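Local coordinates for protein glutathione S-transferase (Agrobacterium tumefaciens, PDB 2YCD) that probably conjugates glutathione to electrophilic compounds such as herbicides, as a dimeric member of a bacterial class of the glutathione transferase superfamily, at residues T20-E23 against R24-D27; R215-D218 against A219-V223; I179-I182 against C183-R187; W40-E44 against V45-Y49. All blocks are in the same frame, centred on the assembly; numbering follows the deposited sequence.

Interaction 1: T20-E23 against R24-D27; sequences TVFE and RSPD. With GTB (S-(p-nitrobenzyl)glutathione), chain B.
Phe22 closes strand 18-22, and past it the backbone bends at Glu23 and Arg24 so that the CA atoms of Phe22 and Ser25 come within 5.0 Å of each other. A water spans this bend, donating to Glu23 O and accepting from Ser25 N. The side chain of Phe22 leaves the strand with CG anti to its carbonyl carbon (chi1 -72°), which carries the ring beneath the pyrrolidine of Pro26. Pro26 CD lies 3.7 Å from the centroid of the Phe22 ring and only 13° off its normal, a CH-pi contact over the face in which the two side chains meet almost perpendicularly. This bend starts the loop between the first strand and first helix of the thioredoxin-like domain, the region where glutathione transferases commonly bring groups to the thiol of glutathione. Accordingly, Phe22 CE2 packs 3.7 Å from CB2 of the bound S-(p-nitrobenzyl)glutathione, next to its sulfur, while Pro26 CG touches ring carbon C3' at 3.8 Å and Asp27 CB comes to 3.3 Å from nitro oxygen O41. Ser25 OG gives a weak hydrogen bond to Asp27 OD1 (3.0 Å); that carboxylate also takes backbone N-H groups from Gly29 and Leu32. On the outer side, a second water lies in the guanidinium plane of Arg24, accepting from NE at 3.2 Å and donating to Glu23 OE1.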
loop_
_atom_site.group_PDB
_atom_site.type_symbol
_atom_site.label_atom_id
_atom_site.label_comp_id
_atom_site.label_asym_id
_atom_site.label_seq_id
_atom_site.Cartn_x
_atom_site.Cartn_y
_atom_site.Cartn_z
ATOM N N THR A 20 -8.413 4.970 17.005
ATOM C CA THR A 20 -8.663 6.406 16.895
ATOM C C THR A 20 -9.451 6.720 15.635
ATOM O O THR A 20 -9.270 6.080 14.583
ATOM C CB THR A 20 -7.368 7.220 16.895
ATOM O OG1 THR A 20 -6.492 6.687 15.888
ATOM C CG2 THR A 20 -6.678 7.180 18.276
ATOM N N VAL A 21 -10.339 7.706 15.751
ATOM C CA VAL A 21 -11.263 8.089 14.678
ATOM C C VAL A 21 -11.459 9.602 14.743
ATOM O O VAL A 21 -11.121 10.217 15.754
ATOM C CB VAL A 21 -12.646 7.400 14.823
ATOM C CG1 VAL A 21 -12.483 5.880 14.937
ATOM C CG2 VAL A 21 -13.426 7.957 16.028
ATOM N N PHE A 22 -11.964 10.205 13.670
ATOM C CA PHE A 22 -12.295 11.634 13.699
ATOM C C PHE A 22 -13.451 11.879 14.669
ATOM O O PHE A 22 -14.449 11.155 14.658
ATOM C CB PHE A 22 -12.774 12.134 12.325
ATOM C CG PHE A 22 -11.705 12.251 11.269
ATOM C CD1 PHE A 22 -10.758 13.265 11.318
ATOM C CD2 PHE A 22 -11.720 11.403 10.174
ATOM C CE1 PHE A 22 -9.806 13.399 10.314
ATOM C CE2 PHE A 22 -10.768 11.519 9.166
ATOM C CZ PHE A 22 -9.811 12.518 9.232
ATOM N N GLU A 23 -13.338 12.921 15.485
ATOM C CA GLU A 23 -14.499 13.417 16.218
ATOM C C GLU A 23 -15.560 13.956 15.257
ATOM O O GLU A 23 -16.744 13.676 15.421
ATOM C CB GLU A 23 -14.077 14.484 17.227
ATOM C CG GLU A 23 -15.197 14.934 18.148
ATOM C CD GLU A 23 -14.699 15.891 19.208
ATOM O OE1 GLU A 23 -14.025 16.872 18.839
ATOM O OE2 GLU A 23 -14.964 15.650 20.406
ATOM N N ARG A 24 -15.127 14.733 14.269
ATOM C CA ARG A 24 -16.035 15.270 13.247
ATOM C C ARG A 24 -15.523 14.907 11.864
ATOM O O ARG A 24 -14.807 15.684 11.237
ATOM C CB ARG A 24 -16.166 16.797 13.390
ATOM C CG ARG A 24 -16.840 17.230 14.685
ATOM C CD ARG A 24 -16.616 18.710 14.951
ATOM N NE ARG A 24 -16.913 19.086 16.333
ATOM C CZ ARG A 24 -18.094 19.513 16.771
ATOM N NH1 ARG A 24 -19.127 19.630 15.944
ATOM N NH2 ARG A 24 -18.240 19.828 18.049
ATOM N N SER A 25 -15.893 13.719 11.384
ATOM C CA SER A 25 -15.345 13.220 10.126
ATOM C C SER A 25 -15.749 14.069 8.930
ATOM O O SER A 25 -16.898 14.491 8.824
ATOM C CB SER A 25 -15.778 11.785 9.878
ATOM O OG SER A 25 -15.149 11.300 8.711
ATOM N N PRO A 26 -14.797 14.305 8.017
ATOM C CA PRO A 26 -15.089 15.100 6.819
ATOM C C PRO A 26 -15.877 14.312 5.770
ATOM O O PRO A 26 -16.130 14.832 4.687
ATOM C CB PRO A 26 -13.696 15.469 6.296
ATOM C CG PRO A 26 -12.792 14.382 6.808
ATOM C CD PRO A 26 -13.366 13.984 8.151
ATOM N N ASP A 27 -16.277 13.084 6.085
ATOM C CA ASP A 27 -16.968 12.244 5.108
ATOM C C ASP A 27 -18.499 12.316 5.133
ATOM O O ASP A 27 -19.168 11.599 4.384
ATOM C CB ASP A 27 -16.493 10.782 5.196
ATOM C CG ASP A 27 -17.030 10.046 6.418
ATOM O OD1 ASP A 27 -17.659 10.667 7.288
ATOM O OD2 ASP A 27 -16.814 8.827 6.496
HETATM N N1 GTB B . -1.812 4.891 5.031
HETATM C CA1 GTB B . -2.672 5.348 6.132
HETATM C C1 GTB B . -3.650 4.265 6.509
HETATM O O11 GTB B . -4.127 3.577 5.582
HETATM O O12 GTB B . -3.958 4.107 7.715
HETATM C CB1 GTB B . -3.374 6.643 5.695
HETATM C CG1 GTB B . -4.175 7.250 6.845
HETATM C CD1 GTB B . -4.968 8.465 6.404
HETATM O OE1 GTB B . -4.884 8.860 5.241
HETATM N N2 GTB B . -5.740 9.030 7.330
HETATM C CA2 GTB B . -6.574 10.199 7.047
HETATM C C2 GTB B . -6.340 11.302 8.032
HETATM O O2 GTB B . -6.116 11.074 9.219
HETATM C CB2 GTB B . -8.053 9.808 7.235
HETATM S SG2 GTB B . -8.661 8.638 6.068
HETATM N N3 GTB B . -6.414 12.542 7.544
HETATM C CA3 GTB B . -6.285 13.750 8.341
HETATM C C3 GTB B . -5.015 14.512 8.097
HETATM O O31 GTB B . -4.237 14.138 7.198
HETATM O O32 GTB B . -4.811 15.503 8.836
HETATM C "C'" GTB B . -8.667 9.463 4.504
HETATM C "C1'" GTB B . -10.010 10.061 4.171
HETATM C "C2'" GTB B . -10.275 11.386 4.476
HETATM C "C3'" GTB B . -11.516 11.934 4.156
HETATM C "C4'" GTB B . -12.483 11.151 3.528
HETATM N N41 GTB B . -13.732 11.708 3.197
HETATM O O41 GTB B . -14.559 11.071 2.548
HETATM O O42 GTB B . -13.978 12.846 3.551
HETATM C "C5'" GTB B . -12.205 9.828 3.218
HETATM C "C6'" GTB B . -10.965 9.279 3.533
HETATM O O HOH W 1 -17.778 12.306 13.089
HETATM O O HOH W 2 -13.859 18.599 17.021
#

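Interaction 2: R215-D218 against A219-V223; sequences RAFD and AQLAV
Gln220 NE2 sits over the centre of one face of the Phe217 ring, 3.5 Å above its plane, with the amide turned 61° against the ring. The same nitrogen donates back to Phe217 O at 3.0 Å, a rather bent bond (135° at the hydrogen) with the acceptor out of the amide plane. Phe217 O is therefore gripped twice, since Leu221 N also donates to it, likewise at 3.0 Å. The glutamine reaches this place by folding: CG stands between its own backbone N and carbonyl carbon (chi1 63°), and the turn at chi2 sends the amide back along the helix, bringing CG within 3.2 Å of Phe217 O. Phe217 CE1 also approaches Leu221 CD2 loosely, at 4.3 Å. Beneath these side chains run the regular backbone bonds, Ala219 N to Arg215 O, Gln220 N to Ala216 O (3.1 Å) and Ala222 N to Asp218 O. Farther out, Gly29 O accepts a second hydrogen bond from Gln220 NE2, fixing the rotation of the amide against the loop before helix 35-45, and Asp218 OD2 forms a salt bridge with Lys214. Ala216, Ala219 and Val223 pack on Arg39. Backbone N-H groups bonded four residues back define an alpha-helix, and the folded glutamine adds a side-chain bond three back; this is the C-terminal helix of a glutathione transferase, laid against its thioredoxin-like domain.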
loop_
_atom_site.group_PDB
_atom_site.type_symbol
_atom_site.label_atom_id
_atom_site.label_comp_id
_atom_site.label_asym_id
_atom_site.label_seq_id
_atom_site.Cartn_x
_atom_site.Cartn_y
_atom_site.Cartn_z
ATOM N N ARG A 215 -22.976 -3.210 10.927
ATOM C CA ARG A 215 -22.623 -2.869 12.310
ATOM C C ARG A 215 -21.505 -1.829 12.347
ATOM O O ARG A 215 -21.535 -0.882 13.130
ATOM C CB ARG A 215 -22.252 -4.111 13.134
ATOM C CG ARG A 215 -23.422 -5.077 13.398
ATOM C CD ARG A 215 -23.075 -6.180 14.375
ATOM N NE ARG A 215 -21.961 -7.028 13.958
ATOM C CZ ARG A 215 -22.078 -8.154 13.256
ATOM N NH1 ARG A 215 -23.268 -8.590 12.866
ATOM N NH2 ARG A 215 -20.995 -8.868 12.952
ATOM N N ALA A 216 -20.500 -1.999 11.501
ATOM C CA ALA A 216 -19.422 -1.011 11.418
ATOM C C ALA A 216 -19.920 0.339 10.913
ATOM O O ALA A 216 -19.561 1.369 11.455
ATOM C CB ALA A 216 -18.291 -1.539 10.540
ATOM N N PHE A 217 -20.750 0.322 9.878
ATOM C CA PHE A 217 -21.263 1.552 9.295
ATOM C C PHE A 217 -22.121 2.316 10.302
ATOM O O PHE A 217 -21.999 3.537 10.431
ATOM C CB PHE A 217 -22.075 1.240 8.030
ATOM C CG PHE A 217 -22.519 2.471 7.288
ATOM C CD1 PHE A 217 -23.691 3.125 7.635
ATOM C CD2 PHE A 217 -21.752 2.968 6.248
ATOM C CE1 PHE A 217 -24.086 4.276 6.948
ATOM C CE2 PHE A 217 -22.143 4.108 5.569
ATOM C CZ PHE A 217 -23.309 4.754 5.918
ATOM N N ASP A 218 -22.991 1.610 11.017
ATOM C CA ASP A 218 -23.858 2.271 11.999
ATOM C C ASP A 218 -23.027 2.890 13.120
ATOM O O ASP A 218 -23.379 3.941 13.668
ATOM C CB ASP A 218 -24.874 1.292 12.592
ATOM C CG ASP A 218 -25.955 0.878 11.598
ATOM O OD1 ASP A 218 -26.000 1.425 10.476
ATOM O OD2 ASP A 218 -26.744 -0.013 11.962
ATOM N N ALA A 219 -21.912 2.251 13.473
ATOM C CA ALA A 219 -21.073 2.795 14.528
ATOM C C ALA A 219 -20.346 4.074 14.120
ATOM O O ALA A 219 -20.296 5.032 14.904
ATOM C CB ALA A 219 -20.103 1.724 15.070
ATOM N N GLN A 220 -19.793 4.135 12.908
ATOM C CA GLN A 220 -19.177 5.387 12.478
ATOM C C GLN A 220 -20.246 6.482 12.330
ATOM O O GLN A 220 -19.995 7.648 12.625
ATOM C CB GLN A 220 -18.322 5.210 11.205
ATOM C CG GLN A 220 -19.073 4.758 9.943
ATOM C CD GLN A 220 -19.751 5.907 9.205
ATOM O OE1 GLN A 220 -19.202 7.012 9.106
ATOM N NE2 GLN A 220 -20.933 5.638 8.645
ATOM N N LEU A 221 -21.448 6.092 11.928
ATOM C CA LEU A 221 -22.525 7.064 11.743
ATOM C C LEU A 221 -22.927 7.647 13.101
ATOM O O LEU A 221 -23.197 8.848 13.198
ATOM C CB LEU A 221 -23.706 6.418 11.001
ATOM C CG LEU A 221 -24.934 7.305 10.767
ATOM C CD1 LEU A 221 -24.584 8.539 9.950
ATOM C CD2 LEU A 221 -26.027 6.494 10.077
ATOM N N ALA A 222 -22.906 6.821 14.151
ATOM C CA ALA A 222 -23.251 7.274 15.505
ATOM C C ALA A 222 -22.237 8.280 16.034
ATOM O O ALA A 222 -22.592 9.194 16.772
ATOM C CB ALA A 222 -23.367 6.098 16.456
ATOM N N VAL A 223 -20.965 8.112 15.682
ATOM C CA VAL A 223 -19.969 9.102 16.043
ATOM C C VAL A 223 -20.306 10.422 15.353
ATOM O O VAL A 223 -20.249 11.481 15.971
ATOM C CB VAL A 223 -18.524 8.652 15.662
ATOM C CG1 VAL A 223 -17.532 9.798 15.893
ATOM C CG2 VAL A 223 -18.129 7.449 16.485
#

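Interaction 3: I179-I182 against C183-R187; sequences ILMI and CVLRR. With GTB (S-(p-nitrobenzyl)glutathione), chain B.
Met181 and Leu185, one helical turn apart, lie askew to each other on the same flank, Leu185 CD1 meeting Met181 CG at 4.0 Å. Met181 CG is anti to the backbone N (chi1 -174°), which places this methylene beside Leu185, while the bend at chi2 carries the sulfur onward. Leu185 instead has CG beside its own N, which lays that carbon 3.3 Å from Met181 O, the carbonyl that accepts the hydrogen bond from Leu185 N at 2.9 Å. The next pair round the helix repeats the theme: Arg186 CG rests 3.2 Å from Ile182 O, and Ile182 CG2 stands alongside the arginine stem. Beyond that stem, the Arg186 guanidinium is held by a hydrogen bond to Arg30 O and a salt bridge to Glu189. On another side, Val184 turns CG2 back to 3.3 Å from Leu180 O. Arg187 follows, its N bonded to Val184 O; its guanidinium lies with one face against the nitrobenzyl ring of S-(p-nitrobenzyl)glutathione, ring carbon C6' being 3.2 Å above the plane and off centre. Close to the centre of the folded subunit, helix 176-185 is enclosed on several flanks: Met181 and Val184 pack on helix 105-135, Ile182 and Leu185 on helix 198-208, and Ile179 and Cys183 on Pro37 and Trp40 of helix 35-45, joining the all-helical domain to the thioredoxin-like one.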
loop_
_atom_site.group_PDB
_atom_site.type_symbol
_atom_site.label_atom_id
_atom_site.label_comp_id
_atom_site.label_asym_id
_atom_site.label_seq_id
_atom_site.Cartn_x
_atom_site.Cartn_y
_atom_site.Cartn_z
ATOM N N ILE A 179 -12.505 -6.638 2.299
ATOM C CA ILE A 179 -12.723 -5.472 3.160
ATOM C C ILE A 179 -11.947 -4.269 2.617
ATOM O O ILE A 179 -12.513 -3.179 2.420
ATOM C CB ILE A 179 -12.317 -5.761 4.610
ATOM C CG1 ILE A 179 -13.261 -6.806 5.238
ATOM C CG2 ILE A 179 -12.261 -4.453 5.425
ATOM C CD1 ILE A 179 -12.914 -7.138 6.705
ATOM N N LEU A 180 -10.655 -4.455 2.365
ATOM C CA LEU A 180 -9.832 -3.332 1.906
ATOM C C LEU A 180 -10.237 -2.860 0.515
ATOM O O LEU A 180 -10.350 -1.644 0.254
ATOM C CB LEU A 180 -8.346 -3.698 1.948
ATOM C CG LEU A 180 -7.784 -3.933 3.358
ATOM C CD1 LEU A 180 -6.364 -4.480 3.258
ATOM C CD2 LEU A 180 -7.831 -2.653 4.219
ATOM N N MET A 181 -10.511 -3.808 -0.381
ATOM C CA MET A 181 -10.869 -3.440 -1.748
ATOM C C MET A 181 -12.224 -2.729 -1.838
ATOM O O MET A 181 -12.354 -1.726 -2.554
ATOM C CB MET A 181 -10.875 -4.676 -2.654
ATOM C CG MET A 181 -11.096 -4.348 -4.147
ATOM S SD MET A 181 -9.675 -3.525 -4.918
ATOM C CE MET A 181 -8.554 -4.920 -5.119
ATOM N N ILE A 182 -13.213 -3.225 -1.109
ATOM C CA ILE A 182 -14.521 -2.592 -1.135
ATOM C C ILE A 182 -14.486 -1.202 -0.506
ATOM O O ILE A 182 -15.093 -0.266 -1.020
ATOM C CB ILE A 182 -15.590 -3.520 -0.547
ATOM C CG1 ILE A 182 -15.818 -4.660 -1.543
ATOM C CG2 ILE A 182 -16.916 -2.764 -0.305
ATOM C CD1 ILE A 182 -16.649 -5.827 -1.013
ATOM N N CYS A 183 -13.757 -1.035 0.594
ATOM C CA CYS A 183 -13.677 0.296 1.191
ATOM C C CYS A 183 -12.982 1.298 0.267
ATOM O O CYS A 183 -13.388 2.464 0.215
ATOM C CB CYS A 183 -13.014 0.253 2.571
ATOM S SG CYS A 183 -14.026 -0.551 3.855
ATOM N N VAL A 184 -11.978 0.837 -0.473
ATOM C CA VAL A 184 -11.318 1.678 -1.485
ATOM C C VAL A 184 -12.308 2.044 -2.614
ATOM O O VAL A 184 -12.456 3.221 -2.988
ATOM C CB VAL A 184 -10.023 0.960 -2.017
ATOM C CG1 VAL A 184 -9.570 1.503 -3.368
ATOM C CG2 VAL A 184 -8.882 1.035 -0.964
ATOM N N LEU A 185 -12.997 1.046 -3.153
ATOM C CA LEU A 185 -13.917 1.281 -4.271
ATOM C C LEU A 185 -15.064 2.207 -3.885
ATOM O O LEU A 185 -15.560 2.958 -4.731
ATOM C CB LEU A 185 -14.476 -0.048 -4.793
ATOM C CG LEU A 185 -13.482 -0.928 -5.553
ATOM C CD1 LEU A 185 -14.088 -2.293 -5.804
ATOM C CD2 LEU A 185 -13.071 -0.278 -6.864
ATOM N N ARG A 186 -15.484 2.168 -2.625
ATOM C CA ARG A 186 -16.562 3.044 -2.176
ATOM C C ARG A 186 -16.241 4.526 -2.303
ATOM O O ARG A 186 -17.164 5.336 -2.332
ATOM C CB ARG A 186 -17.011 2.701 -0.751
ATOM C CG ARG A 186 -17.815 1.402 -0.661
ATOM C CD ARG A 186 -18.574 1.294 0.703
ATOM N NE ARG A 186 -19.531 2.402 0.837
ATOM C CZ ARG A 186 -19.590 3.280 1.838
ATOM N NH1 ARG A 186 -18.781 3.187 2.873
ATOM N NH2 ARG A 186 -20.496 4.262 1.809
ATOM N N ARG A 187 -14.951 4.883 -2.396
ATOM C CA ARG A 187 -14.599 6.283 -2.646
ATOM C C ARG A 187 -15.088 6.779 -4.000
ATOM O O ARG A 187 -15.119 7.983 -4.246
ATOM C CB ARG A 187 -13.095 6.495 -2.491
ATOM C CG ARG A 187 -12.650 6.174 -1.080
ATOM C CD ARG A 187 -11.201 6.480 -0.845
ATOM N NE ARG A 187 -10.985 7.910 -0.667
ATOM C CZ ARG A 187 -10.049 8.430 0.116
ATOM N NH1 ARG A 187 -9.228 7.638 0.801
ATOM N NH2 ARG A 187 -9.921 9.744 0.193
HETATM N N1 GTB B . -1.812 4.891 5.031
HETATM C CA1 GTB B . -2.672 5.348 6.132
HETATM C C1 GTB B . -3.650 4.265 6.509
HETATM O O11 GTB B . -4.127 3.577 5.582
HETATM O O12 GTB B . -3.958 4.107 7.715
HETATM C CB1 GTB B . -3.374 6.643 5.695
HETATM C CG1 GTB B . -4.175 7.250 6.845
HETATM C CD1 GTB B . -4.968 8.465 6.404
HETATM O OE1 GTB B . -4.884 8.860 5.241
HETATM N N2 GTB B . -5.740 9.030 7.330
HETATM C CA2 GTB B . -6.574 10.199 7.047
HETATM C C2 GTB B . -6.340 11.302 8.032
HETATM O O2 GTB B . -6.116 11.074 9.219
HETATM C CB2 GTB B . -8.053 9.808 7.235
HETATM S SG2 GTB B . -8.661 8.638 6.068
HETATM N N3 GTB B . -6.414 12.542 7.544
HETATM C CA3 GTB B . -6.285 13.750 8.341
HETATM C C3 GTB B . -5.015 14.512 8.097
HETATM O O31 GTB B . -4.237 14.138 7.198
HETATM O O32 GTB B . -4.811 15.503 8.836
HETATM C "C'" GTB B . -8.667 9.463 4.504
HETATM C "C1'" GTB B . -10.010 10.061 4.171
HETATM C "C2'" GTB B . -10.275 11.386 4.476
HETATM C "C3'" GTB B . -11.516 11.934 4.156
HETATM C "C4'" GTB B . -12.483 11.151 3.528
HETATM N N41 GTB B . -13.732 11.708 3.197
HETATM O O41 GTB B . -14.559 11.071 2.548
HETATM O O42 GTB B . -13.978 12.846 3.551
HETATM C "C5'" GTB B . -12.205 9.828 3.218
HETATM C "C6'" GTB B . -10.965 9.279 3.533
#

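Interaction 4: W40-E44 against V45-Y49; sequences WALEE and VGQPY
Leu42 and Tyr49 bring the end of helix 35-45 and the chain beyond it together: Leu42 CD1 lies over one face of the Tyr49 ring, 3.9 Å from its centroid and displaced toward the CG rim, in a CH-pi contact. With CG placed between its backbone N and carbonyl carbon (chi1 68°), Tyr49 turns its ring back over the leucine. The second methyl, Leu42 CD2, is occupied by the stem of Gln47, 3.8 Å from CG, so the two branches hold two different residues of the loop. Gln47 bends at chi2, and its NE2 donates to Pro48 O at 2.9 Å, nearly straight (170°), within the amide plane and on a carbonyl lone pair. Between these side chains the helix ends in a Schellman motif: Gln47 N donates to Leu42 O at 3.0 Å, Gly46 N gives a weak bond to Glu43 O, and Gly46 takes the positive phi (74°) of the C-prime position. Glu43 has its chain folded at chi2, which brings OE2 to the edge of the tyrosine ring, 3.9 Å from Tyr49 CE1. One water links Glu43 OE2 with Tyr49 OH and another donates to Gln47 O and, weakly, to Glu43 OE2; OE1 is in a salt bridge with Arg215, and Tyr49 OH is hydrogen-bonded to Arg39. Glu44 is similarly bent; its OE2 receives Trp40 NE1 on its anti lone pair (3.0 Å) and also forms a salt bridge with Arg210. The indole of Trp40 meets Phe213 of helix 211-225 edge to face.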
loop_
_atom_site.group_PDB
_atom_site.type_symbol
_atom_site.label_atom_id
_atom_site.label_comp_id
_atom_site.label_asym_id
_atom_site.label_seq_id
_atom_site.Cartn_x
_atom_site.Cartn_y
_atom_site.Cartn_z
ATOM N N TRP A 40 -14.942 -2.738 10.277
ATOM C CA TRP A 40 -15.554 -3.854 9.569
ATOM C C TRP A 40 -14.825 -5.174 9.877
ATOM O O TRP A 40 -15.463 -6.203 10.183
ATOM C CB TRP A 40 -15.576 -3.513 8.071
ATOM C CG TRP A 40 -16.300 -4.504 7.165
ATOM C CD1 TRP A 40 -17.000 -5.631 7.545
ATOM C CD2 TRP A 40 -16.392 -4.436 5.739
ATOM N NE1 TRP A 40 -17.511 -6.266 6.423
ATOM C CE2 TRP A 40 -17.141 -5.559 5.307
ATOM C CE3 TRP A 40 -15.880 -3.547 4.777
ATOM C CZ2 TRP A 40 -17.407 -5.807 3.951
ATOM C CZ3 TRP A 40 -16.152 -3.785 3.433
ATOM C CH2 TRP A 40 -16.914 -4.908 3.031
ATOM N N ALA A 41 -13.494 -5.159 9.869
ATOM C CA ALA A 41 -12.739 -6.354 10.227
ATOM C C ALA A 41 -13.064 -6.829 11.645
ATOM O O ALA A 41 -13.262 -8.035 11.884
ATOM C CB ALA A 41 -11.234 -6.108 10.065
ATOM N N LEU A 42 -13.075 -5.900 12.600
ATOM C CA LEU A 42 -13.430 -6.257 13.986
ATOM C C LEU A 42 -14.830 -6.860 14.075
ATOM O O LEU A 42 -15.038 -7.847 14.785
ATOM C CB LEU A 42 -13.287 -5.041 14.910
ATOM C CG LEU A 42 -11.845 -4.536 15.069
ATOM C CD1 LEU A 42 -11.806 -3.110 15.604
ATOM C CD2 LEU A 42 -11.030 -5.476 15.967
ATOM N N GLU A 43 -15.785 -6.286 13.354
ATOM C CA GLU A 43 -17.138 -6.843 13.369
ATOM C C GLU A 43 -17.235 -8.222 12.708
ATOM O O GLU A 43 -17.991 -9.079 13.185
ATOM C CB GLU A 43 -18.123 -5.853 12.754
ATOM C CG GLU A 43 -18.382 -4.611 13.639
ATOM C CD GLU A 43 -19.132 -4.950 14.917
ATOM O OE1 GLU A 43 -19.629 -6.081 15.054
ATOM O OE2 GLU A 43 -19.225 -4.056 15.787
ATOM N N GLU A 44 -16.457 -8.456 11.653
ATOM C CA GLU A 44 -16.464 -9.770 10.986
ATOM C C GLU A 44 -15.961 -10.863 11.922
ATOM O O GLU A 44 -16.477 -11.978 11.891
ATOM C CB GLU A 44 -15.633 -9.757 9.686
ATOM C CG GLU A 44 -16.289 -8.995 8.533
ATOM C CD GLU A 44 -17.401 -9.767 7.819
ATOM O OE1 GLU A 44 -17.513 -11.004 8.010
ATOM O OE2 GLU A 44 -18.148 -9.121 7.066
ATOM N N VAL A 45 -14.973 -10.543 12.755
ATOM C CA VAL A 45 -14.415 -11.558 13.653
ATOM C C VAL A 45 -15.106 -11.573 15.027
ATOM O O VAL A 45 -14.818 -12.446 15.856
ATOM C CB VAL A 45 -12.867 -11.452 13.797
ATOM C CG1 VAL A 45 -12.188 -11.503 12.415
ATOM C CG2 VAL A 45 -12.450 -10.197 14.560
ATOM N N GLY A 46 -16.029 -10.641 15.267
ATOM C CA GLY A 46 -16.782 -10.616 16.512
ATOM C C GLY A 46 -15.954 -10.127 17.691
ATOM O O GLY A 46 -16.143 -10.571 18.822
ATOM N N GLN A 47 -15.032 -9.206 17.437
ATOM C CA GLN A 47 -14.219 -8.612 18.502
ATOM C C GLN A 47 -14.777 -7.256 18.961
ATOM O O GLN A 47 -14.729 -6.284 18.207
ATOM C CB GLN A 47 -12.783 -8.427 18.016
ATOM C CG GLN A 47 -11.909 -7.641 18.982
ATOM C CD GLN A 47 -11.670 -8.398 20.259
ATOM O OE1 GLN A 47 -11.110 -9.495 20.238
ATOM N NE2 GLN A 47 -12.115 -7.834 21.381
ATOM N N PRO A 48 -15.295 -7.168 20.207
ATOM C CA PRO A 48 -15.706 -5.854 20.724
ATOM C C PRO A 48 -14.538 -4.872 20.751
ATOM O O PRO A 48 -13.395 -5.271 20.962
ATOM C CB PRO A 48 -16.186 -6.157 22.157
ATOM C CG PRO A 48 -16.463 -7.638 22.163
ATOM C CD PRO A 48 -15.496 -8.251 21.191
ATOM N N TYR A 49 -14.816 -3.600 20.499
ATOM C CA TYR A 49 -13.756 -2.607 20.467
ATOM C C TYR A 49 -14.278 -1.263 20.955
ATOM O O TYR A 49 -15.498 -1.073 21.192
ATOM C CB TYR A 49 -13.158 -2.487 19.050
ATOM C CG TYR A 49 -14.112 -1.893 18.029
ATOM C CD1 TYR A 49 -15.047 -2.687 17.374
ATOM C CD2 TYR A 49 -14.081 -0.538 17.725
ATOM C CE1 TYR A 49 -15.928 -2.153 16.434
ATOM C CE2 TYR A 49 -14.963 0.009 16.780
ATOM C CZ TYR A 49 -15.892 -0.803 16.161
ATOM O OH TYR A 49 -16.757 -0.257 15.233
HETATM O O HOH W 3 -19.066 -1.507 15.106
HETATM O O HOH W 4 -17.623 -5.189 17.964
#

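How the interactions relate
Interactions 1 and 4 close turns at the ends of a strand and a helix, whereas 2 and 3 join successive turns within helices; all are in series and none nests or crosses. Interaction 1 comes first, at the end of strand 18-22; interaction 4 follows where helix 35-45 ends before strand 50-54. Interaction 3 lies on helix 176-185 of the all-helical domain, and interaction 2 on the final helix, 211-225. That final helix touches the other three, with Val223 on Phe22, Phe217 on Arg186 and an Arg215-Glu43 salt bridge to helix 35-45. Interactions 3 and 4 meet where Ile179 packs against Ala41. Interactions 1 and 3 do not touch but both contact the same bound glutathione conjugate.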